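PDB 4UEJ: galactitol 1-phosphate 5-dehydrogenase from Escherichia coli, which catalyses the NAD-dependent oxidation of galactitol 1-phosphate to D-tagatose 6-phosphate and carries two zinc ions per subunit. Local coordinates for residues Met1-Asn6 and Pro54-His59; Phe117-Val122 and Gly321-Phe326. All coordinates share one frame; numbering follows the deposited sequence.

Contact 1 (Met1-Asn6 with Pro54-His59) closes before contact 2 (Phe117-Val122 with Gly321-Phe326) opens along the chain, yet their centres lie only about 8 Å apart, both about 19 Å from the centre of the chain. Strand 2-7 binds them together: the backbone N of Val4 is 2.9 Å from Phe117 O, and that of Lys2 2.6 Å from Glu119 OE2, while Phe323 and Phe326 of helix 323-333 pack on Val4. The N-terminus, the loops before strands 60-68 and 120-124 and a helix from near the C-terminus thus gather in the catalytic domain. Contact 1 includes the zinc ligand His59, whose side chain lies about 7 Å from that of Phe117 in contact 2.

Contact 1 of 2, residues Met1-Asn6 and Pro54-His59; sequences MKSVVN and PITLGH. With ZN (zinc ion), chain D.
Val5 and Pro54 run alongside each other in one direction, CG1 of the valine resting against CB of the proline at 3.5 Å. The other branch of Val5, CG2, sits beside its own backbone N and faces OG1 of Thr56, whose side chain lies roughly perpendicular to that of the valine. Thr56 straddles the carbonyl oxygen of Val4: OG1, beside the threonine's backbone N at chi1 -66°, lies 3.2 Å from Val4 O, and its methyl CG2 is almost as near to the same oxygen. Further along, the amide end of Asn6 crosses Leu57, with ND2 3.5 Å from Leu57 CD1, a contact of an amide nitrogen with an aliphatic branch.

Between these side chains runs a single antiparallel bridge, a hydrogen-bonded pair of Asn6 and Ile55, in which Asn6 N donates to Ile55 O (2.9 Å) and Ile55 N to Asn6 O (3.0 Å). It fastens the first strand of the chain, whose hairpin partner is strand 11-16, to the loop leading into strand 60-68 of the GroES-like catalytic domain of a zinc-containing alcohol dehydrogenase. Asp114 accepts a hydrogen bond from the backbone N of Thr56, and Ile45 of helix 41-46 touches both Asn6 and Leu57. Two residues beyond Leu57, His59 binds the zinc ion through NE2 at 2.1 Å; Cys38 is another ligand, and a water takes a further coordination position, its oxygen 2.0 Å from the zinc ion. The ring of Phe108 meets that of His59 edge-to-face.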
loop_
_atom_site.group_PDB
_atom_site.type_symbol
_atom_site.label_atom_id
_atom_site.label_comp_id
_atom_site.label_asym_id
_atom_site.label_seq_id
_atom_site.Cartn_x
_atom_site.Cartn_y
_atom_site.Cartn_z
ATOM N N MET A 1 -29.857 11.246 34.797
ATOM C CA MET A 1 -29.509 11.786 33.489
ATOM C C MET A 1 -29.874 10.827 32.372
ATOM O O MET A 1 -29.942 9.611 32.575
ATOM C CB MET A 1 -28.017 12.104 33.402
ATOM C CG MET A 1 -27.141 10.889 33.183
ATOM S SD MET A 1 -25.488 11.306 32.570
ATOM C CE MET A 1 -24.939 9.701 31.994
ATOM N N LYS A 2 -30.076 11.385 31.184
ATOM C CA LYS A 2 -30.452 10.606 30.015
ATOM C C LYS A 2 -29.237 10.151 29.233
ATOM O O LYS A 2 -28.180 10.779 29.280
ATOM C CB LYS A 2 -31.365 11.413 29.090
ATOM C CG LYS A 2 -32.792 11.566 29.583
ATOM C CD LYS A 2 -33.632 12.323 28.570
ATOM C CE LYS A 2 -35.050 12.507 29.085
ATOM N NZ LYS A 2 -35.066 12.982 30.499
ATOM N N SER A 3 -29.409 9.056 28.506
ATOM C CA SER A 3 -28.416 8.605 27.541
ATOM C C SER A 3 -29.093 7.731 26.498
ATOM O O SER A 3 -30.209 7.249 26.710
ATOM C CB SER A 3 -27.284 7.836 28.230
ATOM O OG SER A 3 -27.788 6.695 28.900
ATOM N N VAL A 4 -28.424 7.527 25.370
ATOM C CA VAL A 4 -28.916 6.586 24.379
ATOM C C VAL A 4 -28.176 5.267 24.535
ATOM O O VAL A 4 -26.947 5.226 24.526
ATOM C CB VAL A 4 -28.747 7.109 22.950
ATOM C CG1 VAL A 4 -29.410 6.157 21.964
ATOM C CG2 VAL A 4 -29.349 8.492 22.828
ATOM N N VAL A 5 -28.932 4.191 24.695
ATOM C CA VAL A 5 -28.340 2.877 24.882
ATOM C C VAL A 5 -28.767 1.933 23.764
ATOM O O VAL A 5 -29.958 1.763 23.501
ATOM C CB VAL A 5 -28.733 2.278 26.247
ATOM C CG1 VAL A 5 -28.075 0.932 26.435
ATOM C CG2 VAL A 5 -28.341 3.227 27.372
ATOM N N ASN A 6 -27.786 1.329 23.102
ATOM C CA ASN A 6 -28.056 0.352 22.056
ATOM C C ASN A 6 -27.914 -1.060 22.582
ATOM O O ASN A 6 -26.955 -1.369 23.291
ATOM C CB ASN A 6 -27.112 0.552 20.876
ATOM C CG ASN A 6 -27.122 1.965 20.373
ATOM O OD1 ASN A 6 -27.994 2.353 19.597
ATOM N ND2 ASN A 6 -26.154 2.756 20.816
ATOM N N PRO A 54 -25.484 -4.134 26.764
ATOM C CA PRO A 54 -25.841 -2.836 26.179
ATOM C C PRO A 54 -24.658 -1.879 26.144
ATOM O O PRO A 54 -23.715 -2.053 26.910
ATOM C CB PRO A 54 -26.928 -2.319 27.121
ATOM C CG PRO A 54 -26.620 -2.971 28.429
ATOM C CD PRO A 54 -26.104 -4.332 28.084
ATOM N N ILE A 55 -24.701 -0.892 25.258
ATOM C CA ILE A 55 -23.583 0.025 25.115
ATOM C C ILE A 55 -24.103 1.424 24.833
ATOM O O ILE A 55 -25.159 1.587 24.224
ATOM C CB ILE A 55 -22.623 -0.432 23.986
ATOM C CG1 ILE A 55 -21.324 0.373 23.996
ATOM C CG2 ILE A 55 -23.303 -0.352 22.624
ATOM C CD1 ILE A 55 -20.266 -0.168 23.025
ATOM N N THR A 56 -23.385 2.432 25.310
ATOM C CA THR A 56 -23.686 3.801 24.929
ATOM C C THR A 56 -22.569 4.285 24.018
ATOM O O THR A 56 -21.400 4.319 24.411
ATOM C CB THR A 56 -23.838 4.725 26.154
ATOM O OG1 THR A 56 -24.991 4.323 26.906
ATOM C CG2 THR A 56 -24.013 6.175 25.718
ATOM N N LEU A 57 -22.926 4.634 22.788
ATOM C CA LEU A 57 -21.928 5.035 21.804
ATOM C C LEU A 57 -21.663 6.542 21.850
ATOM O O LEU A 57 -22.171 7.254 22.720
ATOM C CB LEU A 57 -22.380 4.614 20.401
ATOM C CG LEU A 57 -22.637 3.115 20.192
ATOM C CD1 LEU A 57 -23.230 2.838 18.806
ATOM C CD2 LEU A 57 -21.363 2.324 20.401
ATOM N N GLY A 58 -20.865 7.020 20.905
ATOM C CA GLY A 58 -20.602 8.443 20.773
ATOM C C GLY A 58 -19.150 8.835 21.011
ATOM O O GLY A 58 -18.714 8.933 22.166
ATOM N N HIS A 59 -18.410 9.089 19.932
ATOM C CA HIS A 59 -17.018 9.519 20.065
ATOM C C HIS A 59 -16.702 10.807 19.311
ATOM O O HIS A 59 -15.533 11.144 19.092
ATOM C CB HIS A 59 -16.064 8.409 19.604
ATOM C CG HIS A 59 -16.241 7.990 18.178
ATOM N ND1 HIS A 59 -17.178 7.059 17.785
ATOM C CD2 HIS A 59 -15.577 8.351 17.056
ATOM C CE1 HIS A 59 -17.086 6.869 16.478
ATOM N NE2 HIS A 59 -16.124 7.643 16.015
HETATM ZN ZN ZN D . -15.394 7.884 14.072
HETATM O O HOH W 1 -15.294 9.817 13.536
#

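Contact 2 of 2, residues Phe117-Val122 and Gly321-Phe326; sequences FAEYIV and GSFESF
Phe326 turns the edge of its ring toward a face of Phe117, an edge-to-face pair with centroids 4.9 Å apart and planes inclined at 57°. CZ of Phe326 leads the approach and stands 3.6 Å above the Phe117 ring plane, displaced toward the rim near CE1 and CZ. The two rings meet through different first torsions: CG of Phe326 lies anti to the backbone N, beside the carbonyl carbon (chi1 174°), whereas the Phe117 ring swings beside its own backbone N (chi1 -65°). One turn earlier, Phe323 also directs its side chain at the 117-122 segment. Its far end reaches the backbone there, with Phe117 O and the carbonyl carbon of Ala118 at the ring edge, Ala118 C being 4.0 Å from Phe323 CZ. Glu119 CG comes to 3.5 Å from Phe323 CZ, the glutamate chain passing roughly perpendicular to the phenylalanine. Beyond CG the glutamate runs on extended, and its OE2 accepts a hydrogen bond from the backbone N of Lys2. Replacing Phe117 with an alanine would probably open a gap beneath the Phe326 edge and leave that ring freer to turn. Leu344 of strand 341-344 touches all three phenylalanines, and Val4 touches Phe117 and Phe326. The packing joins the loop just before strand 120-124 to the first turn of helix 323-333, within the part of the fold where the chain's C-terminal end returns to the catalytic domain, as in other zinc-containing alcohol dehydrogenases.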
loop_
_atom_site.group_PDB
_atom_site.type_symbol
_atom_site.label_atom_id
_atom_site.label_comp_id
_atom_site.label_asym_id
_atom_site.label_seq_id
_atom_site.Cartn_x
_atom_site.Cartn_y
_atom_site.Cartn_z
ATOM N N PHE A 117 -23.151 9.766 23.842
ATOM C CA PHE A 117 -24.599 9.910 23.684
ATOM C C PHE A 117 -25.226 9.940 25.068
ATOM O O PHE A 117 -25.995 9.048 25.447
ATOM C CB PHE A 117 -25.189 8.782 22.828
ATOM C CG PHE A 117 -24.696 8.793 21.412
ATOM C CD1 PHE A 117 -24.243 9.969 20.839
ATOM C CD2 PHE A 117 -24.672 7.630 20.654
ATOM C CE1 PHE A 117 -23.765 9.977 19.533
ATOM C CE2 PHE A 117 -24.202 7.636 19.349
ATOM C CZ PHE A 117 -23.754 8.808 18.785
ATOM N N ALA A 118 -24.881 10.988 25.813
ATOM C CA ALA A 118 -25.246 11.119 27.217
ATOM C C ALA A 118 -25.195 12.582 27.634
ATOM O O ALA A 118 -24.563 13.384 26.968
ATOM C CB ALA A 118 -24.309 10.285 28.083
ATOM N N GLU A 119 -25.855 12.935 28.736
ATOM C CA GLU A 119 -25.816 14.313 29.214
ATOM C C GLU A 119 -24.475 14.667 29.837
ATOM O O GLU A 119 -23.995 15.793 29.702
ATOM C CB GLU A 119 -26.924 14.569 30.230
ATOM C CG GLU A 119 -28.302 14.582 29.649
ATOM C CD GLU A 119 -29.335 14.914 30.699
ATOM O OE1 GLU A 119 -29.396 16.090 31.119
ATOM O OE2 GLU A 119 -30.068 13.995 31.120
ATOM N N TYR A 120 -23.885 13.701 30.533
ATOM C CA TYR A 120 -22.581 13.882 31.151
ATOM C C TYR A 120 -21.699 12.670 30.928
ATOM O O TYR A 120 -22.187 11.550 30.781
ATOM C CB TYR A 120 -22.703 14.120 32.658
ATOM C CG TYR A 120 -23.474 15.355 33.048
ATOM C CD1 TYR A 120 -24.858 15.324 33.146
ATOM C CD2 TYR A 120 -22.821 16.544 33.356
ATOM C CE1 TYR A 120 -25.576 16.447 33.520
ATOM C CE2 TYR A 120 -23.540 17.680 33.737
ATOM C CZ TYR A 120 -24.916 17.620 33.815
ATOM O OH TYR A 120 -25.645 18.733 34.189
ATOM N N ILE A 121 -20.395 12.899 30.910
ATOM C CA ILE A 121 -19.458 11.790 30.865
ATOM C C ILE A 121 -18.209 12.121 31.683
ATOM O O ILE A 121 -17.812 13.279 31.780
ATOM C CB ILE A 121 -19.088 11.445 29.403
ATOM C CG1 ILE A 121 -18.321 10.119 29.339
ATOM C CG2 ILE A 121 -18.322 12.609 28.739
ATOM C CD1 ILE A 121 -18.012 9.648 27.918
ATOM N N VAL A 122 -17.615 11.109 32.306
ATOM C CA VAL A 122 -16.338 11.289 32.971
ATOM C C VAL A 122 -15.245 10.633 32.125
ATOM O O VAL A 122 -15.390 9.495 31.698
ATOM C CB VAL A 122 -16.353 10.694 34.390
ATOM C CG1 VAL A 122 -14.951 10.638 34.963
ATOM C CG2 VAL A 122 -17.273 11.519 35.291
ATOM N N GLY A 321 -31.309 17.133 17.360
ATOM C CA GLY A 321 -32.368 16.795 18.285
ATOM C C GLY A 321 -31.858 16.316 19.623
ATOM O O GLY A 321 -30.701 15.931 19.751
ATOM N N SER A 322 -32.727 16.345 20.627
ATOM C CA SER A 322 -32.384 15.778 21.926
ATOM C C SER A 322 -32.672 14.274 21.892
ATOM O O SER A 322 -32.880 13.706 20.816
ATOM C CB SER A 322 -33.151 16.477 23.053
ATOM O OG SER A 322 -32.548 16.220 24.314
ATOM N N PHE A 323 -32.696 13.637 23.058
ATOM C CA PHE A 323 -32.542 12.185 23.131
ATOM C C PHE A 323 -33.590 11.386 22.361
ATOM O O PHE A 323 -33.235 10.508 21.575
ATOM C CB PHE A 323 -32.504 11.752 24.599
ATOM C CG PHE A 323 -31.273 12.223 25.309
ATOM C CD1 PHE A 323 -30.091 11.497 25.229
ATOM C CD2 PHE A 323 -31.274 13.423 26.003
ATOM C CE1 PHE A 323 -28.946 11.940 25.854
ATOM C CE2 PHE A 323 -30.131 13.876 26.630
ATOM C CZ PHE A 323 -28.962 13.130 26.554
ATOM N N GLU A 324 -34.870 11.681 22.564
ATOM C CA GLU A 324 -35.903 10.934 21.855
ATOM C C GLU A 324 -35.825 11.180 20.348
ATOM O O GLU A 324 -35.877 10.240 19.553
ATOM C CB GLU A 324 -37.292 11.297 22.384
ATOM C CG GLU A 324 -37.452 11.094 23.885
ATOM C CD GLU A 324 -37.537 9.629 24.293
ATOM O OE1 GLU A 324 -37.506 8.743 23.408
ATOM O OE2 GLU A 324 -37.644 9.362 25.509
ATOM N N SER A 325 -35.692 12.448 19.967
ATOM C CA SER A 325 -35.604 12.832 18.566
ATOM C C SER A 325 -34.422 12.143 17.907
ATOM O O SER A 325 -34.533 11.588 16.815
ATOM C CB SER A 325 -35.478 14.354 18.436
ATOM O OG SER A 325 -35.316 14.752 17.089
ATOM N N PHE A 326 -33.290 12.171 18.599
ATOM C CA PHE A 326 -32.059 11.575 18.098
ATOM C C PHE A 326 -32.214 10.056 17.972
ATOM O O PHE A 326 -31.840 9.465 16.957
ATOM C CB PHE A 326 -30.897 11.944 19.025
ATOM C CG PHE A 326 -29.598 11.262 18.688
ATOM C CD1 PHE A 326 -28.759 11.783 17.722
ATOM C CD2 PHE A 326 -29.212 10.113 19.359
ATOM C CE1 PHE A 326 -27.555 11.157 17.418
ATOM C CE2 PHE A 326 -28.016 9.483 19.064
ATOM C CZ PHE A 326 -27.186 10.004 18.093
#